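Local coordinates for protein pantothenate kinase (Coxiella burnetii, PDB 3TQC) that catalyses the ATP-dependent phosphorylation of (R)-pantothenate to 4'-phosphopantothenate, the first step of coenzyme A biosynthesis, at residues F19-F27 with E54-L65. Sequence-based numbering, arbitrary orientation.
Sequences FNRQQWGNF and EVTEIYLPLSRL
A knob-into-hole contact joins the short helix 21-25, which follows strand 16-20, outermost in the main sheet of this chain, to the long helix 52-84: the side chain of W24 enters the hollow formed by I58, P61, L62 and L65. With CG anti to the backbone N (chi1 -171°), the indole reaches across edge first. Its NE1 donates to I58 O at 3.3 Å, lying in the carbonyl plane on a lone pair. This oxygen also accepts the helical bond from L62 N. The helix kinks at P61, whose nitrogen cannot bond back to E57 O, and W24 CD1 lies 3.4 Å from that E57 O. Farther along the ring edge, W24 CZ2 packs on L62 CA at 3.6 Å and W24 CH2 meets L65 CD2. Beside this apolar pocket, R21 forms salt bridges to E54 and E57. Its NH1 and NH2 both grip a single carboxylate oxygen, E54 OE1, at 2.8 and 2.9 Å, while NH2 turns its other hydrogen to E57 OE1 at 2.8 Å in a nearly straight bond (166°). I58 CD1 lies over one guanidinium face, toward its rim, and also touches W24 CD1 at 3.6 Å, joining the ion pairs to the tryptophan pocket. K53, in the same helix, makes a salt bridge with E57 OE2; on strand 313-319, I313 O accepts from R21 NH1 and I313 N donates to E54 OE2. At the end of 19-27, the F27 ring lies face-on against P61, whose CB is 3.9 Å from its centroid, a CH-pi contact. N20 and Q23 form a capping box that starts the short helix. The whole is a tryptophan knob in a helical hole, flanked by a salt-bridge network, packing the N-terminal strand-helix unit onto the long helix of a P-loop kinase fold.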
loop_
_atom_site.group_PDB
_atom_site.type_symbol
_atom_site.label_atom_id
_atom_site.label_comp_id
_atom_site.label_asym_id
_atom_site.label_seq_id
_atom_site.Cartn_x
_atom_site.Cartn_y
_atom_site.Cartn_z
ATOM N N PHE B 19 10.686 17.578 8.881
ATOM C CA PHE B 19 11.926 17.968 9.568
ATOM C C PHE B 19 12.842 18.723 8.622
ATOM O O PHE B 19 13.152 18.232 7.547
ATOM C CB PHE B 19 12.729 16.737 10.022
ATOM C CG PHE B 19 11.957 15.741 10.817
ATOM C CD1 PHE B 19 12.083 15.696 12.198
ATOM C CD2 PHE B 19 11.159 14.804 10.188
ATOM C CE1 PHE B 19 11.389 14.731 12.946
ATOM C CE2 PHE B 19 10.453 13.843 10.925
ATOM C CZ PHE B 19 10.558 13.813 12.298
ATOM N N ASN B 20 13.301 19.896 9.008
ATOM C CA ASN B 20 14.480 20.455 8.357
ATOM C C ASN B 20 15.704 19.762 8.979
ATOM O O ASN B 20 15.571 18.885 9.839
ATOM C CB ASN B 20 14.539 21.971 8.515
ATOM C CG ASN B 20 14.677 22.412 9.966
ATOM O OD1 ASN B 20 15.139 21.655 10.822
ATOM N ND2 ASN B 20 14.266 23.643 10.243
ATOM N N ARG B 21 16.892 20.156 8.561
ATOM C CA ARG B 21 18.096 19.501 9.041
ATOM C C ARG B 21 18.287 19.626 10.559
ATOM O O ARG B 21 18.661 18.655 11.216
ATOM C CB ARG B 21 19.326 20.038 8.311
ATOM C CG ARG B 21 20.196 18.910 7.837
ATOM C CD ARG B 21 21.518 19.407 7.377
ATOM N NE ARG B 21 22.556 18.426 7.681
ATOM C CZ ARG B 21 22.881 17.385 6.926
ATOM N NH1 ARG B 21 22.251 17.138 5.779
ATOM N NH2 ARG B 21 23.864 16.587 7.329
ATOM N N GLN B 22 18.037 20.811 11.107
ATOM C CA GLN B 22 18.137 21.017 12.563
ATOM C C GLN B 22 17.198 20.054 13.281
ATOM O O GLN B 22 17.580 19.387 14.250
ATOM C CB GLN B 22 17.806 22.471 12.951
ATOM C CG GLN B 22 18.216 22.884 14.373
ATOM C CD GLN B 22 17.238 22.434 15.481
ATOM O OE1 GLN B 22 16.007 22.413 15.296
ATOM N NE2 GLN B 22 17.789 22.086 16.644
ATOM N N GLN B 23 15.968 19.978 12.800
ATOM C CA GLN B 23 14.958 19.173 13.470
ATOM C C GLN B 23 15.342 17.702 13.419
ATOM O O GLN B 23 15.227 16.999 14.409
ATOM C CB GLN B 23 13.586 19.417 12.848
ATOM C CG GLN B 23 12.875 20.621 13.427
ATOM C CD GLN B 23 11.872 21.234 12.472
ATOM O OE1 GLN B 23 11.767 20.829 11.312
ATOM N NE2 GLN B 23 11.139 22.237 12.952
ATOM N N TRP B 24 15.830 17.253 12.269
ATOM C CA TRP B 24 16.284 15.873 12.130
ATOM C C TRP B 24 17.423 15.542 13.102
ATOM O O TRP B 24 17.486 14.419 13.616
ATOM C CB TRP B 24 16.721 15.590 10.689
ATOM C CG TRP B 24 16.990 14.152 10.457
ATOM C CD1 TRP B 24 18.207 13.556 10.339
ATOM C CD2 TRP B 24 16.015 13.107 10.359
ATOM N NE1 TRP B 24 18.048 12.207 10.148
ATOM C CE2 TRP B 24 16.713 11.905 10.176
ATOM C CE3 TRP B 24 14.623 13.073 10.430
ATOM C CZ2 TRP B 24 16.069 10.687 10.048
ATOM C CZ3 TRP B 24 13.983 11.867 10.290
ATOM C CH2 TRP B 24 14.702 10.687 10.100
ATOM N N GLY B 25 18.311 16.512 13.333
ATOM C CA GLY B 25 19.410 16.378 14.300
ATOM C C GLY B 25 19.015 16.487 15.765
ATOM O O GLY B 25 19.817 16.177 16.645
ATOM N N ASN B 26 17.779 16.919 16.025
ATOM C CA ASN B 26 17.209 16.965 17.375
ATOM C C ASN B 26 16.673 15.600 17.887
ATOM O O ASN B 26 16.050 15.538 18.955
ATOM C CB ASN B 26 16.090 18.019 17.392
ATOM C CG ASN B 26 15.643 18.389 18.784
ATOM O OD1 ASN B 26 16.295 19.172 19.478
ATOM N ND2 ASN B 26 14.501 17.846 19.194
ATOM N N PHE B 27 16.909 14.522 17.129
ATOM C CA PHE B 27 16.533 13.156 17.543
ATOM C C PHE B 27 17.026 12.769 18.947
ATOM O O PHE B 27 18.121 13.152 19.369
ATOM C CB PHE B 27 17.015 12.118 16.515
ATOM C CG PHE B 27 18.530 11.996 16.407
ATOM C CD1 PHE B 27 19.207 10.951 17.041
ATOM C CD2 PHE B 27 19.276 12.908 15.655
ATOM C CE1 PHE B 27 20.595 10.825 16.933
ATOM C CE2 PHE B 27 20.663 12.791 15.543
ATOM C CZ PHE B 27 21.324 11.748 16.188
ATOM N N GLU B 54 27.377 13.642 6.700
ATOM C CA GLU B 54 26.049 13.316 6.197
ATOM C C GLU B 54 25.597 11.940 6.676
ATOM O O GLU B 54 24.435 11.769 7.049
ATOM C CB GLU B 54 26.044 13.396 4.660
ATOM C CG GLU B 54 24.710 13.171 3.991
ATOM C CD GLU B 54 23.732 14.339 4.114
ATOM O OE1 GLU B 54 24.067 15.375 4.702
ATOM O OE2 GLU B 54 22.601 14.188 3.623
ATOM N N VAL B 55 26.513 10.971 6.681
ATOM C CA VAL B 55 26.219 9.642 7.207
ATOM C C VAL B 55 25.885 9.717 8.685
ATOM O O VAL B 55 24.912 9.101 9.141
ATOM C CB VAL B 55 27.417 8.672 7.083
ATOM C CG1 VAL B 55 27.108 7.375 7.818
ATOM C CG2 VAL B 55 27.748 8.388 5.637
ATOM N N THR B 56 26.692 10.455 9.443
ATOM C CA THR B 56 26.492 10.531 10.868
ATOM C C THR B 56 25.186 11.258 11.208
ATOM O O THR B 56 24.440 10.812 12.067
ATOM C CB THR B 56 27.659 11.225 11.593
ATOM O OG1 THR B 56 28.883 10.542 11.300
ATOM C CG2 THR B 56 27.430 11.203 13.095
ATOM N N GLU B 57 24.920 12.366 10.520
ATOM C CA GLU B 57 23.841 13.265 10.898
ATOM C C GLU B 57 22.503 12.816 10.323
ATOM O O GLU B 57 21.491 12.976 10.979
ATOM C CB GLU B 57 24.148 14.712 10.477
ATOM C CG GLU B 57 25.213 15.423 11.326
ATOM C CD GLU B 57 25.526 16.844 10.819
ATOM O OE1 GLU B 57 24.827 17.319 9.890
ATOM O OE2 GLU B 57 26.463 17.485 11.339
ATOM N N ILE B 58 22.496 12.233 9.132
ATOM C CA ILE B 58 21.244 11.845 8.485
ATOM C C ILE B 58 21.021 10.337 8.475
ATOM O O ILE B 58 20.042 9.851 9.029
ATOM C CB ILE B 58 21.172 12.363 7.042
ATOM C CG1 ILE B 58 21.351 13.886 6.995
ATOM C CG2 ILE B 58 19.837 12.002 6.420
ATOM C CD1 ILE B 58 20.176 14.643 7.572
ATOM N N TYR B 59 21.935 9.589 7.864
ATOM C CA TYR B 59 21.691 8.162 7.601
ATOM C C TYR B 59 21.748 7.261 8.820
ATOM O O TYR B 59 20.985 6.298 8.916
ATOM C CB TYR B 59 22.606 7.670 6.473
ATOM C CG TYR B 59 22.254 8.420 5.217
ATOM C CD1 TYR B 59 21.100 8.114 4.529
ATOM C CD2 TYR B 59 23.021 9.496 4.775
ATOM C CE1 TYR B 59 20.731 8.815 3.408
ATOM C CE2 TYR B 59 22.659 10.201 3.650
ATOM C CZ TYR B 59 21.506 9.853 2.972
ATOM O OH TYR B 59 21.124 10.541 1.853
ATOM N N LEU B 60 22.617 7.584 9.766
ATOM C CA LEU B 60 22.658 6.841 11.008
ATOM C C LEU B 60 21.331 6.971 11.770
ATOM O O LEU B 60 20.707 5.967 12.070
ATOM C CB LEU B 60 23.851 7.247 11.860
ATOM C CG LEU B 60 23.968 6.514 13.202
ATOM C CD1 LEU B 60 23.813 5.008 13.008
ATOM C CD2 LEU B 60 25.296 6.842 13.870
ATOM N N PRO B 61 20.881 8.202 12.061
ATOM C CA PRO B 61 19.574 8.277 12.736
ATOM C C PRO B 61 18.408 7.767 11.875
ATOM O O PRO B 61 17.434 7.234 12.415
ATOM C CB PRO B 61 19.406 9.769 13.063
ATOM C CG PRO B 61 20.487 10.483 12.319
ATOM C CD PRO B 61 21.578 9.497 12.038
ATOM N N LEU B 62 18.507 7.930 10.555
ATOM C CA LEU B 62 17.504 7.370 9.666
ATOM C C LEU B 62 17.468 5.868 9.874
ATOM O O LEU B 62 16.398 5.293 10.007
ATOM C CB LEU B 62 17.778 7.721 8.198
ATOM C CG LEU B 62 16.865 7.046 7.169
ATOM C CD1 LEU B 62 15.399 7.193 7.560
ATOM C CD2 LEU B 62 17.104 7.570 5.739
ATOM N N SER B 63 18.638 5.239 9.935
ATOM C CA SER B 63 18.678 3.802 10.142
ATOM C C SER B 63 18.075 3.415 11.490
ATOM O O SER B 63 17.364 2.416 11.573
ATOM C CB SER B 63 20.090 3.236 9.986
ATOM O OG SER B 63 20.904 3.540 11.103
ATOM N N ARG B 64 18.330 4.206 12.528
ATOM C CA ARG B 64 17.722 3.946 13.831
ATOM C C ARG B 64 16.198 4.076 13.772
ATOM O O ARG B 64 15.496 3.267 14.363
ATOM C CB ARG B 64 18.292 4.873 14.906
ATOM C CG ARG B 64 17.699 4.679 16.323
ATOM C CD ARG B 64 18.133 3.372 16.933
ATOM N NE ARG B 64 17.426 3.031 18.167
ATOM C CZ ARG B 64 16.290 2.338 18.247
ATOM N NH1 ARG B 64 15.647 1.920 17.165
ATOM N NH2 ARG B 64 15.782 2.074 19.434
ATOM N N LEU B 65 15.689 5.082 13.063
ATOM C CA LEU B 65 14.241 5.247 12.921
ATOM C C LEU B 65 13.683 3.993 12.278
ATOM O O LEU B 65 12.767 3.384 12.787
ATOM C CB LEU B 65 13.887 6.485 12.089
ATOM C CG LEU B 65 12.392 6.669 11.742
ATOM C CD1 LEU B 65 11.593 7.046 12.967
ATOM C CD2 LEU B 65 12.187 7.697 10.656
#